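Local atomic coordinates of redox-sensing transcriptional repressor Rex (Thermoanaerobacter ethanolicus, PDB entry 3WG9), a protein that probably represses transcription in response to the cellular NADH/NAD(+) balance, working as a DNA-binding homodimer with a winged-helix and a Rossmann-fold domain. Residues 34-37 and 38-42; 46-49 and 50-54; 67-70 and 71-75. All coordinates share one frame; numbering follows the deposited sequence.

Contact 1: residues 34-37 and 38-42; sequences SSRE and LSEKM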
loop_
_atom_site.group_PDB
_atom_site.type_symbol
_atom_site.label_atom_id
_atom_site.label_comp_id
_atom_site.label_asym_id
_atom_site.label_seq_id
_atom_site.Cartn_x
_atom_site.Cartn_y
_atom_site.Cartn_z
ATOM N N SER B 34 21.190 6.558 -15.881
ATOM C CA SER B 34 21.072 7.890 -16.460
ATOM C C SER B 34 19.778 8.558 -15.977
ATOM O O SER B 34 18.824 7.880 -15.527
ATOM C CB SER B 34 21.096 7.779 -17.989
ATOM O OG SER B 34 19.839 7.345 -18.489
ATOM N N SER B 35 19.733 9.881 -16.080
ATOM C CA SER B 35 18.550 10.657 -15.673
ATOM C C SER B 35 17.317 10.271 -16.485
ATOM O O SER B 35 16.195 10.177 -15.950
ATOM C CB SER B 35 18.800 12.161 -15.901
ATOM O OG SER B 35 18.810 12.830 -14.656
ATOM N N ARG B 36 17.501 10.079 -17.784
ATOM C CA ARG B 36 16.341 9.749 -18.584
ATOM C C ARG B 36 15.839 8.318 -18.253
ATOM O O ARG B 36 14.639 8.102 -18.171
ATOM C CB ARG B 36 16.576 9.955 -20.082
ATOM C CG ARG B 36 17.514 8.975 -20.708
ATOM C CD ARG B 36 17.420 9.015 -22.222
ATOM N NE ARG B 36 16.034 9.087 -22.679
ATOM C CZ ARG B 36 15.634 8.810 -23.915
ATOM N NH1 ARG B 36 16.509 8.435 -24.847
ATOM N NH2 ARG B 36 14.346 8.911 -24.227
ATOM N N GLU B 37 16.756 7.397 -17.974
ATOM C CA GLU B 37 16.393 5.994 -17.660
ATOM C C GLU B 37 15.597 5.958 -16.347
ATOM O O GLU B 37 14.553 5.295 -16.213
ATOM C CB GLU B 37 17.649 5.124 -17.509
ATOM C CG GLU B 37 18.591 5.115 -18.721
ATOM C CD GLU B 37 19.813 4.166 -18.588
ATOM O OE1 GLU B 37 19.842 3.162 -19.329
ATOM O OE2 GLU B 37 20.751 4.419 -17.784
ATOM N N LEU B 38 16.121 6.683 -15.374
ATOM C CA LEU B 38 15.452 6.812 -14.103
ATOM C C LEU B 38 14.073 7.426 -14.240
ATOM O O LEU B 38 13.098 6.883 -13.739
ATOM C CB LEU B 38 16.304 7.549 -13.080
ATOM C CG LEU B 38 15.754 7.562 -11.663
ATOM C CD1 LEU B 38 15.603 6.101 -11.064
ATOM C CD2 LEU B 38 16.615 8.445 -10.742
ATOM N N SER B 39 13.993 8.552 -14.932
ATOM C CA SER B 39 12.718 9.225 -15.168
ATOM C C SER B 39 11.722 8.293 -15.859
ATOM O O SER B 39 10.563 8.188 -15.456
ATOM C CB SER B 39 12.945 10.464 -16.052
ATOM O OG SER B 39 11.721 10.973 -16.533
ATOM N N GLU B 40 12.167 7.640 -16.927
ATOM C CA GLU B 40 11.271 6.737 -17.676
ATOM C C GLU B 40 10.709 5.651 -16.756
ATOM O O GLU B 40 9.530 5.394 -16.763
ATOM C CB GLU B 40 11.969 6.126 -18.886
ATOM C CG GLU B 40 12.055 7.155 -20.010
ATOM C CD GLU B 40 12.922 6.731 -21.204
ATOM O OE1 GLU B 40 12.958 7.515 -22.186
ATOM O OE2 GLU B 40 13.588 5.662 -21.160
ATOM N N LYS B 41 11.552 5.083 -15.913
ATOM C CA LYS B 41 11.117 4.041 -14.995
ATOM C C LYS B 41 10.109 4.563 -13.955
ATOM O O LYS B 41 9.094 3.927 -13.686
ATOM C CB LYS B 41 12.311 3.407 -14.304
ATOM C CG LYS B 41 11.875 2.340 -13.308
ATOM C CD LYS B 41 11.563 0.950 -13.950
ATOM C CE LYS B 41 10.672 0.142 -12.956
ATOM N NZ LYS B 41 10.800 -1.343 -13.079
ATOM N N MET B 42 10.365 5.748 -13.403
ATOM C CA MET B 42 9.549 6.280 -12.328
ATOM C C MET B 42 8.284 6.986 -12.759
ATOM O O MET B 42 7.400 7.207 -11.931
ATOM C CB MET B 42 10.406 7.247 -11.496
ATOM C CG MET B 42 11.606 6.534 -10.915
ATOM S SD MET B 42 11.128 5.277 -9.650
ATOM C CE MET B 42 9.887 6.209 -8.829
#
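Arg36 and Glu40, one helical turn apart, run side by side and point the same way, and their ends join in a salt bridge with Arg36 NH2 2.8 Å from Glu40 OE1. The arginine reaches this place by a route seldom taken inside a helix: its CG sits between the backbone N and the carbonyl carbon (chi1 70°), and a bend at chi3 then turns the guanidinium toward the glutamate. The two flat groups are twisted 62° apart, so the pair rests on one short contact instead of a coplanar two-pronged fit. Glu40 arrives with an extended chain whose CG lies 3.3 Å from Arg36 O, the same oxygen that receives Glu40 N. The pair overlaps a capping box formed by Ser34 and Glu37, a classic helix start, here opening helix 35-42 of the predicted helix-turn-helix. Glu37 folds back on Ser34: its CG lies beside its own backbone N, and Glu37 OE2 accepts from Ser34 N at 2.9 Å through the anti lone pair, almost straight at 168°. The returning bond, from Glu37 N to Ser34 OG, measures 3.1 Å, although the hydroxyl is placed less surely. On the buried side Leu38 packs against Ile49, Tyr21 and Tyr66. Ser39 CB lies 3.3 Å from Ser35 O, while Ser39 OG bonds forward to the carbonyl oxygen of Val44 in the turn that follows.

Contact 2: residues 46-49 and 50-54; sequences ASQI and RQDLN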
loop_
_atom_site.group_PDB
_atom_site.type_symbol
_atom_site.label_atom_id
_atom_site.label_comp_id
_atom_site.label_asym_id
_atom_site.label_seq_id
_atom_site.Cartn_x
_atom_site.Cartn_y
_atom_site.Cartn_z
ATOM N N ALA B 46 12.795 13.960 -15.299
ATOM C CA ALA B 46 14.152 14.089 -14.753
ATOM C C ALA B 46 14.325 15.344 -13.890
ATOM O O ALA B 46 15.045 15.315 -12.864
ATOM C CB ALA B 46 15.207 13.998 -15.874
ATOM N N SER B 47 13.670 16.440 -14.264
ATOM C CA SER B 47 13.874 17.698 -13.493
ATOM C C SER B 47 13.222 17.589 -12.103
ATOM O O SER B 47 13.782 18.065 -11.116
ATOM C CB SER B 47 13.393 18.906 -14.273
ATOM O OG SER B 47 12.004 18.838 -14.558
ATOM N N GLN B 48 12.032 16.984 -12.021
ATOM C CA GLN B 48 11.383 16.806 -10.707
ATOM C C GLN B 48 12.262 15.881 -9.860
ATOM O O GLN B 48 12.383 16.057 -8.650
ATOM C CB GLN B 48 9.970 16.217 -10.854
ATOM C CG GLN B 48 9.164 16.185 -9.522
ATOM C CD GLN B 48 9.009 17.552 -8.927
ATOM O OE1 GLN B 48 8.372 18.385 -9.514
ATOM N NE2 GLN B 48 9.621 17.810 -7.782
ATOM N N ILE B 49 12.866 14.877 -10.475
ATOM C CA ILE B 49 13.667 13.956 -9.661
ATOM C C ILE B 49 14.878 14.718 -9.122
ATOM O O ILE B 49 15.244 14.564 -7.953
ATOM C CB ILE B 49 14.177 12.790 -10.469
ATOM C CG1 ILE B 49 12.996 11.845 -10.797
ATOM C CG2 ILE B 49 15.240 12.109 -9.668
ATOM C CD1 ILE B 49 13.393 10.747 -11.807
ATOM N N ARG B 50 15.486 15.562 -9.958
ATOM C CA ARG B 50 16.633 16.360 -9.465
ATOM C C ARG B 50 16.174 17.254 -8.301
ATOM O O ARG B 50 16.832 17.361 -7.262
ATOM C CB ARG B 50 17.171 17.263 -10.587
ATOM C CG ARG B 50 17.817 16.514 -11.702
ATOM C CD ARG B 50 18.524 17.547 -12.661
ATOM N NE ARG B 50 18.944 16.773 -13.808
ATOM C CZ ARG B 50 18.262 16.632 -14.930
ATOM N NH1 ARG B 50 17.229 17.425 -15.177
ATOM N NH2 ARG B 50 18.697 15.746 -15.823
ATOM N N GLN B 51 15.022 17.878 -8.463
ATOM C CA GLN B 51 14.492 18.730 -7.430
ATOM C C GLN B 51 14.173 17.978 -6.108
ATOM O O GLN B 51 14.438 18.494 -4.987
ATOM C CB GLN B 51 13.207 19.342 -7.939
ATOM C CG GLN B 51 12.711 20.509 -7.027
ATOM C CD GLN B 51 11.584 21.338 -7.681
ATOM O OE1 GLN B 51 10.402 21.062 -7.496
ATOM N NE2 GLN B 51 11.963 22.327 -8.480
ATOM N N ASP B 52 13.666 16.758 -6.254
ATOM C CA ASP B 52 13.362 15.923 -5.070
ATOM C C ASP B 52 14.628 15.648 -4.264
ATOM O O ASP B 52 14.629 15.821 -3.059
ATOM C CB ASP B 52 12.740 14.579 -5.453
ATOM C CG ASP B 52 11.295 14.715 -5.962
ATOM O OD1 ASP B 52 10.657 15.789 -5.775
ATOM O OD2 ASP B 52 10.746 13.709 -6.477
ATOM N N LEU B 53 15.695 15.194 -4.907
ATOM C CA LEU B 53 16.952 14.932 -4.243
ATOM C C LEU B 53 17.612 16.201 -3.685
ATOM O O LEU B 53 18.218 16.174 -2.580
ATOM C CB LEU B 53 17.924 14.207 -5.207
ATOM C CG LEU B 53 17.362 12.883 -5.750
ATOM C CD1 LEU B 53 18.072 12.209 -6.931
ATOM C CD2 LEU B 53 17.133 11.910 -4.555
ATOM N N ASN B 54 17.450 17.313 -4.413
ATOM C CA ASN B 54 18.133 18.532 -4.018
ATOM C C ASN B 54 17.635 19.068 -2.682
ATOM O O ASN B 54 18.335 19.870 -2.061
ATOM C CB ASN B 54 18.036 19.612 -5.087
ATOM C CG ASN B 54 19.241 20.562 -5.046
ATOM O OD1 ASN B 54 20.374 20.108 -5.007
ATOM N ND2 ASN B 54 18.991 21.859 -5.004
#
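Gln48 reaches one turn ahead to Asp52 in helix 46-54, the second helix of the predicted helix-turn-helix and, as in other winged-helix proteins, probably the one presented to DNA. A bend at chi2 (59°) turns its amide along the helix, and Gln48 NE2 donates to Asp52 OD1 at 3.0 Å. The acceptor lies close to the plane of the amide, yet the donor comes from above the carboxylate plane. A weak second bond, 3.4 Å from Gln48 NE2 to Gln51 OE1, joins two amides turned 78° apart. Asp52 OD2 is held separately, by Arg14 and the hydroxyl of Tyr18 on helix 9-27. With a leucine at Gln48, Asp52 OD1 would probably lose this donor and the Gln51 amide would be freer to turn. Arg50 runs the other way, back along the first turn. Arg50 CB lies 3.5 Å from Ser47 O, and Arg50 CG comes to 3.2 Å from Ala46 O. Beyond an extended CD and NE, the guanidinium is set crosswise to its chain (chi4 95°) and lays one face over Ala46 O, which sits toward the rim of the group. Arg50 NH1 then passes 3.8 Å from Ser47 CA, and Arg50 NH2 ends 3.9 Å from Ala46 CB.

Contact 3: residues 67-70 and 71-75; sequences NVEE and LYNNL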
loop_
_atom_site.group_PDB
_atom_site.type_symbol
_atom_site.label_atom_id
_atom_site.label_comp_id
_atom_site.label_asym_id
_atom_site.label_seq_id
_atom_site.Cartn_x
_atom_site.Cartn_y
_atom_site.Cartn_z
ATOM N N ASN B 67 25.418 7.426 -9.845
ATOM C CA ASN B 67 25.950 6.181 -9.327
ATOM C C ASN B 67 24.859 5.506 -8.471
ATOM O O ASN B 67 24.295 6.116 -7.553
ATOM C CB ASN B 67 27.207 6.458 -8.472
ATOM C CG ASN B 67 27.816 5.196 -7.923
ATOM O OD1 ASN B 67 27.445 4.739 -6.852
ATOM N ND2 ASN B 67 28.773 4.608 -8.662
ATOM N N VAL B 68 24.545 4.269 -8.822
ATOM C CA VAL B 68 23.468 3.525 -8.191
ATOM C C VAL B 68 23.718 3.358 -6.709
ATOM O O VAL B 68 22.846 3.666 -5.893
ATOM C CB VAL B 68 23.305 2.157 -8.862
ATOM C CG1 VAL B 68 22.433 1.230 -8.020
ATOM C CG2 VAL B 68 22.757 2.317 -10.259
ATOM N N GLU B 69 24.903 2.868 -6.339
ATOM C CA GLU B 69 25.146 2.524 -4.948
ATOM C C GLU B 69 25.104 3.777 -4.083
ATOM O O GLU B 69 24.635 3.740 -2.944
ATOM C CB GLU B 69 26.490 1.801 -4.764
ATOM C CG GLU B 69 26.760 1.322 -3.324
ATOM C CD GLU B 69 28.111 0.599 -3.224
ATOM O OE1 GLU B 69 28.357 -0.298 -4.070
ATOM O OE2 GLU B 69 28.960 0.967 -2.367
ATOM N N GLU B 70 25.625 4.889 -4.600
ATOM C CA GLU B 70 25.695 6.109 -3.787
ATOM C C GLU B 70 24.314 6.758 -3.659
ATOM O O GLU B 70 23.991 7.331 -2.617
ATOM C CB GLU B 70 26.674 7.123 -4.402
ATOM C CG GLU B 70 28.105 6.611 -4.372
ATOM C CD GLU B 70 29.153 7.679 -4.714
ATOM O OE1 GLU B 70 28.885 8.518 -5.603
ATOM O OE2 GLU B 70 30.244 7.659 -4.079
ATOM N N LEU B 71 23.545 6.722 -4.739
ATOM C CA LEU B 71 22.200 7.296 -4.693
ATOM C C LEU B 71 21.384 6.431 -3.739
ATOM O O LEU B 71 20.680 6.952 -2.838
ATOM C CB LEU B 71 21.580 7.437 -6.079
ATOM C CG LEU B 71 20.115 7.895 -6.191
ATOM C CD1 LEU B 71 19.851 9.122 -5.324
ATOM C CD2 LEU B 71 19.665 8.068 -7.614
ATOM N N TYR B 72 21.499 5.121 -3.925
ATOM C CA TYR B 72 20.798 4.202 -3.036
ATOM C C TYR B 72 21.119 4.474 -1.567
ATOM O O TYR B 72 20.206 4.563 -0.722
ATOM C CB TYR B 72 21.100 2.741 -3.385
ATOM C CG TYR B 72 20.461 1.785 -2.424
ATOM C CD1 TYR B 72 19.089 1.498 -2.532
ATOM C CD2 TYR B 72 21.196 1.201 -1.382
ATOM C CE1 TYR B 72 18.474 0.624 -1.648
ATOM C CE2 TYR B 72 20.563 0.317 -0.470
ATOM C CZ TYR B 72 19.212 0.033 -0.645
ATOM O OH TYR B 72 18.531 -0.817 0.202
ATOM N N ASN B 73 22.409 4.586 -1.242
ATOM C CA ASN B 73 22.795 4.822 0.143
ATOM C C ASN B 73 22.310 6.173 0.666
ATOM O O ASN B 73 21.924 6.278 1.837
ATOM C CB ASN B 73 24.317 4.649 0.368
ATOM C CG ASN B 73 24.771 3.203 0.229
ATOM O OD1 ASN B 73 24.009 2.269 0.443
ATOM N ND2 ASN B 73 26.029 3.015 -0.137
ATOM N N ASN B 74 22.313 7.189 -0.187
ATOM C CA ASN B 74 21.749 8.507 0.136
ATOM C C ASN B 74 20.249 8.364 0.480
ATOM O O ASN B 74 19.805 8.850 1.515
ATOM C CB ASN B 74 21.931 9.462 -1.062
ATOM C CG ASN B 74 21.450 10.915 -0.799
ATOM O OD1 ASN B 74 21.616 11.474 0.282
ATOM N ND2 ASN B 74 20.888 11.539 -1.839
ATOM N N LEU B 75 19.493 7.688 -0.376
ATOM C CA LEU B 75 18.066 7.493 -0.109
ATOM C C LEU B 75 17.776 6.715 1.191
ATOM O O LEU B 75 16.854 7.030 1.940
ATOM C CB LEU B 75 17.438 6.841 -1.313
ATOM C CG LEU B 75 17.313 7.835 -2.462
ATOM C CD1 LEU B 75 17.099 7.043 -3.744
ATOM C CD2 LEU B 75 16.135 8.799 -2.167
HETATM O O HOH W 1 27.632 0.535 -0.209
#
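The opening turns of helix 68-78, which leaves the second strand of the small antiparallel sheet in the winged-helix domain, set Glu69 beside Asn73 on the solvent side. The two side chains point the same way with carboxylate and amide planes 60° apart, and they do not bond directly. A water bridges them instead, donating to Glu69 OE2 at 2.6 Å and accepting from Asn73 ND2 at 3.0 Å. Glu69 CG is anti to its backbone N (chi1 -176°) and the chain beyond it is extended; the amide nitrogen Asn73 ND2 settles 3.7 Å from that CG. The same nitrogen is also 3.2 Å from Glu69 O, but the angle is too poor for a hydrogen bond, so the backbone oxygen is left to Asn73 N at 2.9 Å. At the start of the helix Asn67 is the N-cap. Asn67 OD1 accepts from Glu70 N at 2.9 Å, with the donor in the plane of the side-chain carbonyl, while Asn67 O receives Leu71 N at 3.0 Å. The inner side is apolar: Leu71 packs on Leu22, Leu53 and Phe59, and Val68 on Ile33. Tyr72 leans toward helix 9-27, its ring stacked with His19 and its hydroxyl bonded to Glu23. Two acidic side chains, Glu69 and Glu70, thus stand in the first turn, where the partial positive charge of a helix start would probably favour them, and the water, accepting from the Asn73 amide and donating to Glu69 OE2, links amide and carboxylate across one turn.

Contacts 1, 2 and 3 follow one another along the chain, each within a single helix, and the helices pack on the same side of the chain's centre. Contacts 1 and 2 have centres about 11 Å apart and touch, as where Ser39 CA lies 3.8 Å from Ile49 CD1. Contacts 2 and 3, centred about 14 Å apart, meet through leucines, with Leu53 CD1 3.9 Å from Leu71 CD1. Contacts 1 and 3 do not touch, their nearest atoms being about 4 Å apart. Glu24, a known zinc ligand of this protein although no zinc is bound to this chain, has its side chain about 5 Å from that of Lys41 in contact 1 and about 8 Å from that of Val68 in contact 3.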